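PDB 5FP1: tonb-dependent siderophore receptor from Acinetobacter baumannii, which probably carries out the first step of iron uptake, binding iron-chelating siderophores at the outer membrane and possibly binding ferric enterobactin with micromolar affinity. Local coordinates for residues Val44-Lys49 with Gln116-Lys121; Ala74-Asn79 with Ala698-Thr703; Asn81-Phe86 with Ser106-Met111; Phe86-Ser91 with Phe543-Gln548; Asn614-Pro619 with Val654-Trp659. All coordinates share one frame; numbering follows the deposited sequence.

Interaction 1: Val44-Lys49 with Gln116-Lys121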
# COMPACT_ATOMS: atom_id res chain seq x y z
N VAL A 44 -4.76 14.95 1.67
CA VAL A 44 -4.64 14.05 0.51
C VAL A 44 -3.34 14.40 -0.19
O VAL A 44 -3.06 15.59 -0.43
CB VAL A 44 -5.78 14.26 -0.49
CG1 VAL A 44 -5.67 13.27 -1.67
CG2 VAL A 44 -7.13 14.14 0.16
N SER A 45 -2.49 13.39 -0.41
CA SER A 45 -1.26 13.55 -1.20
C SER A 45 -1.42 12.79 -2.51
O SER A 45 -1.87 11.64 -2.52
CB SER A 45 -0.05 12.98 -0.49
OG SER A 45 0.30 13.75 0.66
N VAL A 46 -0.98 13.39 -3.60
CA VAL A 46 -1.01 12.70 -4.89
C VAL A 46 0.40 12.47 -5.40
O VAL A 46 1.19 13.41 -5.51
CB VAL A 46 -1.85 13.47 -5.92
CG1 VAL A 46 -1.86 12.72 -7.26
CG2 VAL A 46 -3.26 13.65 -5.41
N ILE A 47 0.74 11.21 -5.61
CA ILE A 47 1.98 10.87 -6.28
C ILE A 47 1.74 11.06 -7.77
O ILE A 47 1.09 10.25 -8.43
CB ILE A 47 2.42 9.43 -5.98
CG1 ILE A 47 2.48 9.19 -4.49
CG2 ILE A 47 3.79 9.19 -6.58
CD1 ILE A 47 2.78 7.74 -4.12
N SER A 48 2.22 12.18 -8.31
CA SER A 48 1.81 12.60 -9.64
C SER A 48 2.47 11.79 -10.77
O SER A 48 3.52 11.18 -10.58
CB SER A 48 2.14 14.08 -9.83
OG SER A 48 3.54 14.26 -9.84
N LYS A 49 1.86 11.84 -11.93
CA LYS A 49 2.41 11.29 -13.17
C LYS A 49 3.85 11.73 -13.38
O LYS A 49 4.73 10.91 -13.66
CB LYS A 49 1.54 11.72 -14.34
CG LYS A 49 1.96 11.17 -15.70
CD LYS A 49 0.97 11.65 -16.75
CE LYS A 49 1.09 10.91 -18.08
NZ LYS A 49 2.27 11.39 -18.81
N GLN A 116 -1.65 7.98 -11.54
CA GLN A 116 -1.22 8.62 -10.29
C GLN A 116 -1.70 7.81 -9.11
O GLN A 116 -2.53 6.94 -9.26
CB GLN A 116 -1.76 10.06 -10.18
CG GLN A 116 -3.26 10.16 -10.08
CD GLN A 116 -3.80 11.51 -10.51
OE1 GLN A 116 -3.25 12.16 -11.39
NE2 GLN A 116 -4.90 11.92 -9.91
N VAL A 117 -1.14 8.08 -7.93
CA VAL A 117 -1.54 7.37 -6.72
C VAL A 117 -2.03 8.44 -5.73
O VAL A 117 -1.34 9.41 -5.47
CB VAL A 117 -0.36 6.62 -6.07
CG1 VAL A 117 -0.85 5.85 -4.86
CG2 VAL A 117 0.30 5.68 -7.06
N GLU A 118 -3.23 8.25 -5.20
CA GLU A 118 -3.81 9.19 -4.27
C GLU A 118 -3.83 8.60 -2.88
O GLU A 118 -4.48 7.55 -2.63
CB GLU A 118 -5.21 9.58 -4.72
CG GLU A 118 -5.24 10.17 -6.12
CD GLU A 118 -6.57 10.77 -6.51
OE1 GLU A 118 -7.54 10.73 -5.70
OE2 GLU A 118 -6.63 11.27 -7.64
N VAL A 119 -3.12 9.27 -1.96
CA VAL A 119 -3.07 8.82 -0.57
C VAL A 119 -3.94 9.71 0.31
O VAL A 119 -3.63 10.89 0.54
CB VAL A 119 -1.64 8.84 -0.05
CG1 VAL A 119 -1.56 8.25 1.34
CG2 VAL A 119 -0.71 8.07 -1.00
N THR A 120 -5.03 9.14 0.81
CA THR A 120 -5.87 9.83 1.76
C THR A 120 -5.25 9.59 3.11
O THR A 120 -4.97 8.44 3.48
CB THR A 120 -7.32 9.30 1.71
OG1 THR A 120 -7.87 9.61 0.43
CG2 THR A 120 -8.16 9.95 2.79
N LYS A 121 -5.04 10.66 3.86
CA LYS A 121 -4.50 10.53 5.20
C LYS A 121 -5.54 11.00 6.21
O LYS A 121 -6.13 12.08 6.06
CB LYS A 121 -3.19 11.34 5.33
CG LYS A 121 -2.09 10.90 4.37
CD LYS A 121 -0.82 11.72 4.59
CE LYS A 121 -0.13 12.08 3.28
NZ LYS A 121 0.97 13.08 3.46
O HOH W 1 -0.79 13.20 -11.92

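Interaction 2: Ala74-Asn79 with Ala698-Thr703. With PO4 (phosphate ion), chain B.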
# COMPACT_ATOMS: atom_id res chain seq x y z
N ALA A 74 5.91 -5.91 6.97
CA ALA A 74 6.48 -7.14 6.44
C ALA A 74 5.56 -8.31 6.73
O ALA A 74 4.63 -8.20 7.55
CB ALA A 74 7.83 -7.40 7.07
N GLY A 75 5.83 -9.43 6.04
CA GLY A 75 5.09 -10.66 6.24
C GLY A 75 5.66 -11.60 7.27
O GLY A 75 6.78 -11.42 7.74
N GLU A 76 4.89 -12.61 7.63
CA GLU A 76 5.40 -13.67 8.50
C GLU A 76 4.59 -14.93 8.30
O GLU A 76 4.12 -15.19 7.19
CB GLU A 76 5.42 -13.25 9.97
CG GLU A 76 6.58 -13.86 10.74
CD GLU A 76 6.11 -14.68 11.94
OE1 GLU A 76 5.60 -15.80 11.72
OE2 GLU A 76 6.24 -14.21 13.10
N GLY A 77 4.49 -15.78 9.32
CA GLY A 77 3.84 -17.06 9.15
C GLY A 77 2.34 -16.96 8.93
O GLY A 77 1.77 -17.78 8.22
N GLY A 78 1.73 -15.95 9.53
CA GLY A 78 0.29 -15.77 9.49
C GLY A 78 -0.20 -14.56 8.72
O GLY A 78 -1.37 -14.19 8.83
N ASN A 79 0.68 -13.92 7.96
CA ASN A 79 0.24 -12.84 7.09
C ASN A 79 1.13 -12.67 5.88
O ASN A 79 2.34 -12.83 5.99
CB ASN A 79 0.15 -11.54 7.86
CG ASN A 79 1.50 -10.99 8.25
OD1 ASN A 79 2.20 -11.57 9.07
ND2 ASN A 79 1.84 -9.82 7.70
N ALA A 698 7.32 -7.33 13.69
CA ALA A 698 7.10 -7.33 15.16
C ALA A 698 8.08 -8.24 15.89
O ALA A 698 8.40 -8.02 17.06
CB ALA A 698 5.65 -7.71 15.49
N SER A 699 8.54 -9.28 15.21
CA SER A 699 9.58 -10.13 15.74
C SER A 699 10.50 -10.62 14.61
O SER A 699 10.22 -10.44 13.43
CB SER A 699 8.97 -11.30 16.51
OG SER A 699 9.96 -11.86 17.34
N HIS A 700 11.62 -11.20 14.99
CA HIS A 700 12.48 -11.97 14.09
C HIS A 700 13.41 -11.21 13.14
O HIS A 700 14.61 -11.50 13.10
CB HIS A 700 11.66 -12.99 13.30
CG HIS A 700 10.68 -13.76 14.12
ND1 HIS A 700 11.03 -14.43 15.28
CD2 HIS A 700 9.35 -13.98 13.95
CE1 HIS A 700 9.96 -15.02 15.78
NE2 HIS A 700 8.93 -14.77 14.99
N TYR A 701 12.88 -10.30 12.33
CA TYR A 701 13.66 -9.72 11.25
C TYR A 701 13.16 -8.38 10.77
O TYR A 701 12.02 -7.96 11.05
CB TYR A 701 13.74 -10.69 10.06
CG TYR A 701 12.50 -10.67 9.20
CD1 TYR A 701 11.38 -11.43 9.53
CD2 TYR A 701 12.44 -9.88 8.06
CE1 TYR A 701 10.22 -11.37 8.76
CE2 TYR A 701 11.33 -9.86 7.27
CZ TYR A 701 10.21 -10.60 7.61
OH TYR A 701 9.09 -10.53 6.78
N ALA A 702 14.04 -7.72 10.04
CA ALA A 702 13.72 -6.52 9.29
C ALA A 702 14.14 -6.68 7.84
O ALA A 702 15.03 -7.46 7.52
CB ALA A 702 14.41 -5.32 9.88
N THR A 703 13.53 -5.90 6.96
CA THR A 703 13.79 -6.02 5.54
C THR A 703 14.75 -4.93 5.14
O THR A 703 14.50 -3.74 5.36
CB THR A 703 12.49 -5.86 4.71
OG1 THR A 703 11.57 -6.89 5.09
CG2 THR A 703 12.73 -5.94 3.22
P PO4 B . 6.90 -17.51 14.82
O1 PO4 B . 8.05 -18.14 15.57
O2 PO4 B . 7.38 -17.19 13.43
O3 PO4 B . 6.43 -16.23 15.52
O4 PO4 B . 5.74 -18.50 14.75

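Interaction 3: Asn81-Phe86 with Ser106-Met111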
# COMPACT_ATOMS: atom_id res chain seq x y z
N ASN A 81 3.25 -11.45 2.45
CA ASN A 81 4.41 -10.57 2.35
C ASN A 81 4.28 -9.57 1.20
O ASN A 81 5.26 -9.26 0.54
CB ASN A 81 5.66 -11.41 2.11
CG ASN A 81 5.61 -12.17 0.77
OD1 ASN A 81 4.56 -12.23 0.12
ND2 ASN A 81 6.76 -12.71 0.35
N GLY A 82 3.06 -9.09 0.93
CA GLY A 82 2.84 -8.15 -0.18
C GLY A 82 2.90 -6.69 0.27
O GLY A 82 3.54 -6.37 1.28
N ASP A 83 2.26 -5.79 -0.48
CA ASP A 83 2.19 -4.40 -0.05
C ASP A 83 1.46 -4.32 1.30
O ASP A 83 0.33 -4.83 1.42
CB ASP A 83 1.44 -3.53 -1.05
CG ASP A 83 2.06 -3.52 -2.44
OD1 ASP A 83 3.30 -3.66 -2.58
OD2 ASP A 83 1.28 -3.39 -3.40
N ARG A 84 2.08 -3.68 2.29
CA ARG A 84 1.45 -3.47 3.61
C ARG A 84 1.68 -2.05 4.12
O ARG A 84 2.48 -1.82 5.02
CB ARG A 84 2.00 -4.45 4.66
CG ARG A 84 1.88 -5.93 4.34
CD ARG A 84 2.25 -6.79 5.56
NE ARG A 84 1.24 -6.56 6.61
CZ ARG A 84 1.49 -6.23 7.87
NH1 ARG A 84 2.72 -6.23 8.37
NH2 ARG A 84 0.48 -5.96 8.67
N PRO A 85 1.01 -1.07 3.52
CA PRO A 85 1.34 0.31 3.90
C PRO A 85 0.65 0.73 5.19
O PRO A 85 -0.56 0.52 5.35
CB PRO A 85 0.80 1.14 2.75
CG PRO A 85 0.38 0.15 1.69
CD PRO A 85 0.07 -1.12 2.40
N PHE A 86 1.41 1.37 6.07
CA PHE A 86 0.87 2.00 7.26
C PHE A 86 0.76 3.52 7.03
O PHE A 86 1.71 4.15 6.53
CB PHE A 86 1.79 1.70 8.46
CG PHE A 86 1.60 0.33 9.00
CD1 PHE A 86 2.07 -0.78 8.30
CD2 PHE A 86 0.92 0.13 10.19
CE1 PHE A 86 1.88 -2.06 8.80
CE2 PHE A 86 0.74 -1.15 10.70
CZ PHE A 86 1.22 -2.24 10.01
N SER A 106 -3.57 -9.73 -1.18
CA SER A 106 -2.14 -9.46 -1.13
C SER A 106 -1.50 -9.51 -2.52
O SER A 106 -1.62 -10.51 -3.26
CB SER A 106 -1.44 -10.40 -0.20
OG SER A 106 -0.08 -10.03 -0.05
N GLN A 107 -0.80 -8.44 -2.84
CA GLN A 107 -0.14 -8.26 -4.13
C GLN A 107 1.05 -7.33 -3.94
O GLN A 107 1.07 -6.49 -3.02
CB GLN A 107 -1.08 -7.57 -5.12
CG GLN A 107 -2.42 -8.22 -5.32
CD GLN A 107 -3.44 -7.32 -6.00
OE1 GLN A 107 -4.63 -7.23 -5.59
NE2 GLN A 107 -3.03 -6.70 -7.06
N ASN A 108 2.02 -7.45 -4.84
CA ASN A 108 3.08 -6.44 -5.01
C ASN A 108 2.69 -5.62 -6.24
O ASN A 108 2.92 -6.04 -7.38
CB ASN A 108 4.42 -7.14 -5.21
CG ASN A 108 4.78 -8.08 -4.05
OD1 ASN A 108 4.57 -7.75 -2.91
ND2 ASN A 108 5.33 -9.22 -4.36
N ARG A 109 2.01 -4.50 -6.03
CA ARG A 109 1.37 -3.80 -7.14
C ARG A 109 2.40 -3.07 -8.01
O ARG A 109 3.37 -2.51 -7.49
CB ARG A 109 0.33 -2.83 -6.61
CG ARG A 109 -0.85 -3.54 -5.96
CD ARG A 109 -1.67 -2.64 -5.07
NE ARG A 109 -2.78 -3.35 -4.43
CZ ARG A 109 -2.65 -4.19 -3.41
NH1 ARG A 109 -1.45 -4.41 -2.86
NH2 ARG A 109 -3.72 -4.81 -2.94
N GLU A 110 2.16 -3.12 -9.32
CA GLU A 110 3.00 -2.46 -10.33
C GLU A 110 2.52 -1.06 -10.66
O GLU A 110 1.35 -0.71 -10.46
CB GLU A 110 2.98 -3.25 -11.65
CG GLU A 110 4.31 -3.91 -12.01
CD GLU A 110 5.27 -3.01 -12.78
OE1 GLU A 110 4.83 -1.97 -13.28
OE2 GLU A 110 6.49 -3.36 -12.88
N MET A 111 3.42 -0.29 -11.25
CA MET A 111 3.08 1.08 -11.67
C MET A 111 2.80 1.22 -13.17
O MET A 111 2.44 2.31 -13.60
CB MET A 111 4.20 2.03 -11.28
CG MET A 111 4.41 2.17 -9.77
SD MET A 111 2.97 2.83 -8.91
CE MET A 111 3.05 4.52 -9.49
O HOH W 2 2.11 -11.42 -1.16
O HOH W 3 6.54 -10.24 -1.91
O HOH W 4 0.23 -7.98 1.77
O HOH W 5 -1.19 -6.14 -0.53
O HOH W 6 4.46 -2.79 -4.81
O HOH W 7 5.44 -5.04 -1.99

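Interaction 4: Phe86-Ser91 with Phe543-Gln548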
# COMPACT_ATOMS: atom_id res chain seq x y z
N PHE A 86 1.41 1.37 6.07
CA PHE A 86 0.87 2.00 7.26
C PHE A 86 0.76 3.52 7.03
O PHE A 86 1.71 4.15 6.53
CB PHE A 86 1.79 1.70 8.46
CG PHE A 86 1.60 0.33 9.00
CD1 PHE A 86 2.07 -0.78 8.30
CD2 PHE A 86 0.92 0.13 10.19
CE1 PHE A 86 1.88 -2.06 8.80
CE2 PHE A 86 0.74 -1.15 10.70
CZ PHE A 86 1.22 -2.24 10.01
N ILE A 87 -0.41 4.07 7.35
CA ILE A 87 -0.68 5.48 7.18
C ILE A 87 -1.07 6.03 8.55
O ILE A 87 -1.99 5.52 9.22
CB ILE A 87 -1.79 5.74 6.16
CG1 ILE A 87 -1.46 5.06 4.83
CG2 ILE A 87 -1.96 7.23 5.92
CD1 ILE A 87 -2.62 5.13 3.85
N ARG A 88 -0.34 7.05 8.97
CA ARG A 88 -0.48 7.62 10.31
C ARG A 88 -0.52 6.56 11.41
O ARG A 88 -1.27 6.68 12.39
CB ARG A 88 -1.71 8.52 10.38
CG ARG A 88 -1.62 9.78 9.54
CD ARG A 88 -2.85 10.69 9.76
NE ARG A 88 -2.75 11.93 8.99
CZ ARG A 88 -3.68 12.88 8.96
NH1 ARG A 88 -4.80 12.75 9.66
NH2 ARG A 88 -3.51 13.94 8.21
N GLY A 89 0.30 5.51 11.28
CA GLY A 89 0.37 4.49 12.31
C GLY A 89 -0.56 3.30 12.17
O GLY A 89 -0.52 2.36 12.99
N TYR A 90 -1.44 3.32 11.17
CA TYR A 90 -2.48 2.31 11.04
C TYR A 90 -2.44 1.60 9.69
O TYR A 90 -2.32 2.23 8.63
CB TYR A 90 -3.88 2.91 11.31
CG TYR A 90 -3.98 3.46 12.74
CD1 TYR A 90 -4.13 2.61 13.82
CD2 TYR A 90 -3.85 4.82 13.00
CE1 TYR A 90 -4.17 3.09 15.13
CE2 TYR A 90 -3.88 5.31 14.30
CZ TYR A 90 -4.07 4.44 15.36
OH TYR A 90 -4.07 4.90 16.67
N SER A 91 -2.53 0.27 9.73
CA SER A 91 -2.45 -0.53 8.51
C SER A 91 -3.53 -0.17 7.51
O SER A 91 -4.73 -0.06 7.85
CB SER A 91 -2.56 -2.02 8.84
OG SER A 91 -2.74 -2.74 7.65
N PHE A 543 -3.30 17.13 13.68
CA PHE A 543 -4.36 16.14 13.81
C PHE A 543 -4.14 15.20 14.97
O PHE A 543 -3.01 15.02 15.44
CB PHE A 543 -4.49 15.32 12.51
CG PHE A 543 -3.19 14.69 12.09
CD1 PHE A 543 -2.79 13.47 12.58
CD2 PHE A 543 -2.37 15.35 11.20
CE1 PHE A 543 -1.57 12.93 12.19
CE2 PHE A 543 -1.15 14.83 10.81
CZ PHE A 543 -0.76 13.62 11.30
N ARG A 544 -5.22 14.61 15.42
CA ARG A 544 -5.18 13.39 16.20
C ARG A 544 -5.98 12.32 15.44
O ARG A 544 -7.18 12.48 15.18
CB ARG A 544 -5.74 13.55 17.59
CG ARG A 544 -5.78 12.22 18.35
CD ARG A 544 -6.18 12.42 19.81
NE ARG A 544 -5.15 13.19 20.48
CZ ARG A 544 -5.30 13.82 21.64
NH1 ARG A 544 -6.44 13.77 22.30
NH2 ARG A 544 -4.31 14.52 22.13
N THR A 545 -5.26 11.29 15.02
CA THR A 545 -5.83 10.11 14.35
C THR A 545 -5.61 8.96 15.31
O THR A 545 -4.47 8.71 15.75
CB THR A 545 -5.14 9.86 13.00
OG1 THR A 545 -5.56 10.87 12.05
CG2 THR A 545 -5.47 8.44 12.43
N GLU A 546 -6.70 8.32 15.72
CA GLU A 546 -6.64 7.38 16.80
C GLU A 546 -7.61 6.25 16.65
O GLU A 546 -8.66 6.39 16.01
CB GLU A 546 -6.93 8.07 18.15
CG GLU A 546 -8.32 8.65 18.25
CD GLU A 546 -8.54 9.43 19.55
OE1 GLU A 546 -8.07 8.98 20.62
OE2 GLU A 546 -9.17 10.51 19.48
N LYS A 547 -7.26 5.15 17.29
CA LYS A 547 -8.17 4.01 17.37
C LYS A 547 -8.54 3.83 18.83
O LYS A 547 -7.86 3.13 19.59
CB LYS A 547 -7.55 2.75 16.78
CG LYS A 547 -8.54 1.62 16.65
CD LYS A 547 -7.88 0.32 16.25
CE LYS A 547 -7.44 0.29 14.81
NZ LYS A 547 -6.74 -1.02 14.52
N GLN A 548 -9.62 4.50 19.23
CA GLN A 548 -9.98 4.59 20.64
C GLN A 548 -10.67 3.32 21.11
O GLN A 548 -10.83 3.10 22.29
CB GLN A 548 -10.86 5.84 20.89
CG GLN A 548 -12.28 5.76 20.36
CD GLN A 548 -12.40 6.06 18.88
OE1 GLN A 548 -11.42 6.30 18.20
NE2 GLN A 548 -13.62 6.05 18.39

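Interaction 5: Asn614-Pro619 with Val654-Trp659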
# COMPACT_ATOMS: atom_id res chain seq x y z
N ASN A 614 2.21 0.28 28.14
CA ASN A 614 1.30 1.41 27.95
C ASN A 614 2.11 2.72 27.92
O ASN A 614 2.99 2.94 28.76
CB ASN A 614 0.24 1.47 29.06
CG ASN A 614 -0.78 0.36 28.97
OD1 ASN A 614 -0.79 -0.44 28.04
ND2 ASN A 614 -1.67 0.33 29.95
N GLY A 615 1.86 3.53 26.89
CA GLY A 615 2.64 4.74 26.64
C GLY A 615 3.77 4.61 25.63
O GLY A 615 4.33 5.61 25.23
N ASN A 616 4.13 3.38 25.23
CA ASN A 616 5.20 3.18 24.26
C ASN A 616 4.86 3.77 22.89
O ASN A 616 3.71 4.11 22.59
CB ASN A 616 5.58 1.66 24.12
CG ASN A 616 6.61 1.22 25.16
OD1 ASN A 616 6.97 1.99 26.04
ND2 ASN A 616 7.07 -0.01 25.06
N GLN A 617 5.88 3.91 22.06
CA GLN A 617 5.70 4.37 20.69
C GLN A 617 5.04 3.24 19.90
O GLN A 617 5.34 2.06 20.13
CB GLN A 617 7.06 4.74 20.09
CG GLN A 617 7.00 5.42 18.73
CD GLN A 617 8.37 5.88 18.29
OE1 GLN A 617 9.23 6.11 19.13
NE2 GLN A 617 8.60 5.96 16.99
N MET A 618 4.16 3.59 18.98
CA MET A 618 3.59 2.60 18.10
C MET A 618 4.62 2.08 17.10
O MET A 618 5.44 2.85 16.55
CB MET A 618 2.38 3.17 17.35
CG MET A 618 1.20 3.48 18.26
SD MET A 618 -0.15 4.37 17.45
CE MET A 618 -0.66 3.12 16.26
N PRO A 619 4.57 0.78 16.82
CA PRO A 619 5.41 0.23 15.77
C PRO A 619 5.03 0.73 14.40
O PRO A 619 3.90 1.22 14.19
CB PRO A 619 5.16 -1.29 15.85
CG PRO A 619 3.94 -1.48 16.67
CD PRO A 619 3.63 -0.20 17.39
N VAL A 654 5.58 -3.78 20.13
CA VAL A 654 4.88 -3.09 21.20
C VAL A 654 5.83 -2.81 22.34
O VAL A 654 5.83 -1.71 22.92
CB VAL A 654 3.66 -3.94 21.66
CG1 VAL A 654 3.13 -3.46 23.00
CG2 VAL A 654 2.56 -3.86 20.60
N ALA A 655 6.72 -3.75 22.62
CA ALA A 655 7.68 -3.58 23.71
C ALA A 655 8.74 -2.54 23.40
O ALA A 655 9.49 -2.15 24.29
CB ALA A 655 8.32 -4.92 24.06
N ASN A 656 8.86 -2.13 22.13
CA ASN A 656 9.84 -1.16 21.70
C ASN A 656 11.28 -1.65 22.02
O ASN A 656 12.10 -0.90 22.53
CB ASN A 656 9.67 0.24 22.34
CG ASN A 656 8.44 1.05 21.84
OD1 ASN A 656 8.27 2.19 22.26
ND2 ASN A 656 7.60 0.48 20.98
N THR A 657 11.57 -2.91 21.72
CA THR A 657 12.91 -3.49 21.90
C THR A 657 13.57 -3.92 20.59
O THR A 657 14.75 -4.29 20.57
CB THR A 657 12.84 -4.74 22.79
OG1 THR A 657 12.01 -5.74 22.19
CG2 THR A 657 12.29 -4.41 24.15
N LYS A 658 12.80 -3.89 19.50
CA LYS A 658 13.25 -4.29 18.16
C LYS A 658 12.96 -3.15 17.20
O LYS A 658 11.83 -2.65 17.13
CB LYS A 658 12.51 -5.56 17.74
CG LYS A 658 12.72 -6.68 18.75
CD LYS A 658 11.93 -7.95 18.47
CE LYS A 658 11.97 -8.87 19.68
NZ LYS A 658 11.16 -10.11 19.50
N TRP A 659 13.99 -2.70 16.50
CA TRP A 659 13.86 -1.52 15.68
C TRP A 659 14.88 -1.44 14.56
O TRP A 659 15.84 -2.23 14.50
CB TRP A 659 13.96 -0.27 16.56
CG TRP A 659 15.30 0.12 16.98
CD1 TRP A 659 16.17 0.98 16.34
CD2 TRP A 659 15.95 -0.29 18.16
NE1 TRP A 659 17.32 1.10 17.05
CE2 TRP A 659 17.22 0.34 18.18
CE3 TRP A 659 15.58 -1.11 19.22
CZ2 TRP A 659 18.12 0.16 19.23
CZ3 TRP A 659 16.49 -1.29 20.26
CH2 TRP A 659 17.74 -0.66 20.25

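Interaction 1: Val44-Lys49 with Gln116-Lys121
Ser45 O takes the shortest bond of this antiparallel pair, from Val119 N at 2.7 Å, while Ser45 N returns a bond to Val119 O. Ile47 and Val117 form the next hydrogen-bonded pair, with Ile47 N 2.8 Å from Val117 O. Ser45 also turns its hydroxyl to Lys121, whose NZ donates to Ser45 OG at 3.0 Å; a bend at chi3 (-140°) swings the lysine end back toward the serine. Beta-branched residues suit the extended backbone: Ile47 and Val117 lie side by side, CD1 of the former 3.9 Å from CB of the latter. On the other face, Val46 rests its CG2 against Glu118 CG, and the carboxylate of Glu118 is held by Gln116 NE2, Ser28 and Ala29. A water links Lys49 N to Gln116 OE1 just past the end of strand 43-47. That strand is an outer strand of the five-stranded mixed plug sheet; strand 114-121 separates it from strand 135-141, Ile87 of strand 85-87 packs on Val119 and Lys121, and Ser48 N-caps helix 49-55.

Interaction 2: Ala74-Asn79 with Ala698-Thr703
With its CG between the backbone N and the carbonyl carbon (chi1 80°), Tyr701 sends its ring toward the loop 74-79, while a bend at chi2 (-122°) lets Glu76 bring its carboxylate to the His700 ring. The phenol is the firm link: Tyr701 OH donates to Gly75 O at 2.7 Å, the oxygen lying at the ring edge and the hydroxyl tilted 25° from the carbonyl plane. A tyrosine suits this place because its long, rigid ring carries a donor to a backbone carbonyl and still offers carbon to a small neighbour, Ala74, whose CB is 4.0 Å from Tyr701 CZ. Glu76 and His700 cross at about a right angle, with Glu76 OE2 at the imidazole edge, 3.2 Å from His700 CD2. The imidazole has a partner at each nitrogen: NE2 of His700 donates to O3 of a phosphate at 2.9 Å, and ND1 bonds Ser307. That phosphate probably came from the crystallisation liquor. The loop is braced from within, since Gly77 N donates to Glu76 OE1 at 2.6 Å and Asn79 ND2 to Ala74 O. Here a plug loop meets the short strand 701-704 of the barrel domain, which pairs with strands 234-238 and 693-696: a plug-to-barrel contact of the kind expected in a TonB-dependent receptor, whose plug domain fills the barrel.

Interaction 3: Asn81-Phe86 with Ser106-Met111
Two loop segments of the plug domain meet here near the centre of the chain, and the carboxylate of Asp83 is the hub between them. Its OD2 accepts from Arg109 twice: from the backbone N at 2.9 Å on the syn side, and from NH1 at 3.0 Å on the anti side, the latter being part of a salt bridge. Both donors come from the same face of the carboxylate plane, and OD2 lies in the guanidinium plane at its edge. Because the arginine chain stays extended from CG to NE, its CG and CD run past the same oxygen before the guanidinium arrives. Aspartate fits: its short, charged side chain sets OD2 where it reaches both the backbone N and NH1 of Arg109. Separately, Asp83 N donates to Gln107 O at 2.9 Å, in a nearly straight bond of 175°. In the plug these loops lie between its short strands, with Met96 of strand 96-98 against Asp83 and Arg109, while Arg109 NH2 is bonded to Asn103 O. Gly82, with no side chain, lets the two segments approach, its CA 3.3 Å from Asn108 OD1. Waters fill in the polar network: one donates to both Asp83 OD1 and Arg109 O, and another links Asn81 OD1 with Ser106 OG. Water also reaches Asn108 ND2, while the amide of Asn81 is bonded to Gln265 on the barrel.

Interaction 4: Phe86-Ser91 with Phe543-Gln548
Stacking dominates where Arg88 meets Phe543: the guanidinium lies flat on the ring, planes 1° apart, with Arg88 CZ 3.5 Å from the ring centroid in a cation-pi contact. Phe543 CG sits between its backbone N and carbonyl carbon (chi1 54°), presenting the ring face to the arginine. Hydrogen bonding comes from the guanidinium edge, where Arg88 NH1 donates to Thr545 OG1 at 3.1 Å; Thr522 also bonds this hydroxyl. The hydroxyl of Tyr90 accepts a weak bond from Lys547 N at 3.3 Å, and another bond joins it to Ser565. Arg88 NH2 forms salt bridges with Glu571 and Glu524, so the buried charge is probably well compensated. Arg88 and Tyr90 belong to a type I' beta turn, Ile87 to Tyr90, in the plug hairpin of strands 85-87 and 90-91, whose tip meets barrel strand 536-555. Arg88 and Gly89, its two central residues, both have positive phi, which glycine adopts readily. Apolar contact falls to the tyrosine: Tyr90 CE2 is 4.0 Å from Thr545 CG2 and CE1 is 3.8 Å from Lys547 CB.

Interaction 5: Asn614-Pro619 with Val654-Trp659
Asn656 reaches toward the loop 614-619, and its CB already lies 3.8 Å from Asn616 ND2. One step out, CG stands anti to its own carbonyl carbon (chi1 -72°), which aims the amide at the backbone of Gln617. At the tip the two atoms divide the work. OD1 accepts from Gln617 N at 3.0 Å, using a lone pair in the carbonyl plane, and also touches Asn616 CB. ND2 donates to Gln617 O at 2.9 Å, almost straight at 175° and with that oxygen in the amide plane; it is bonded to Asp653 O as well. Asn616 answers in the other direction: its ND2 donates to Val654 O at 3.0 Å, again nearly straight. The two side chains slide past each other in opposite directions, their amide planes stacked 15° apart. Asparagine suits both places, since its short amide carries a donor and an acceptor together. Both loops belong to the barrel domain, following strands 606-609 and 638-651, and Leu595 of strand 582-597 packs against Asn616 and Val654. With three hydrogen bonds between neutral amide groups and no charged pair crossing it, this surface contact rests on well-aimed neutral hydrogen bonds, the Asn656 amide pairing with both N and O of Gln617 much as the backbone of a neighbouring strand would.

Overall arrangement
Interactions 1 and 3 lie within the plug, 2 and 4 join plug to barrel, and 5 joins two barrel loops. Interaction 3 is the most central, about 5 Å from the chain centre, and interaction 5 the most peripheral, at about 22 Å. Along the sequence the plug segments come first; the barrel partners of interactions 4, 5 and 2 follow in that order. Interactions 3 and 4 share Phe86 of strand 85-87, and Ile87 and Arg88 of 4 pack on strand 114-121 of 1. Arg84 of 3 bonds Ala74 O of 2, while Met618 of 5 touches Tyr90 of 4. The plug is thus tied to the barrel at separate points, with the centres of 2 and 4 about 21 Å apart.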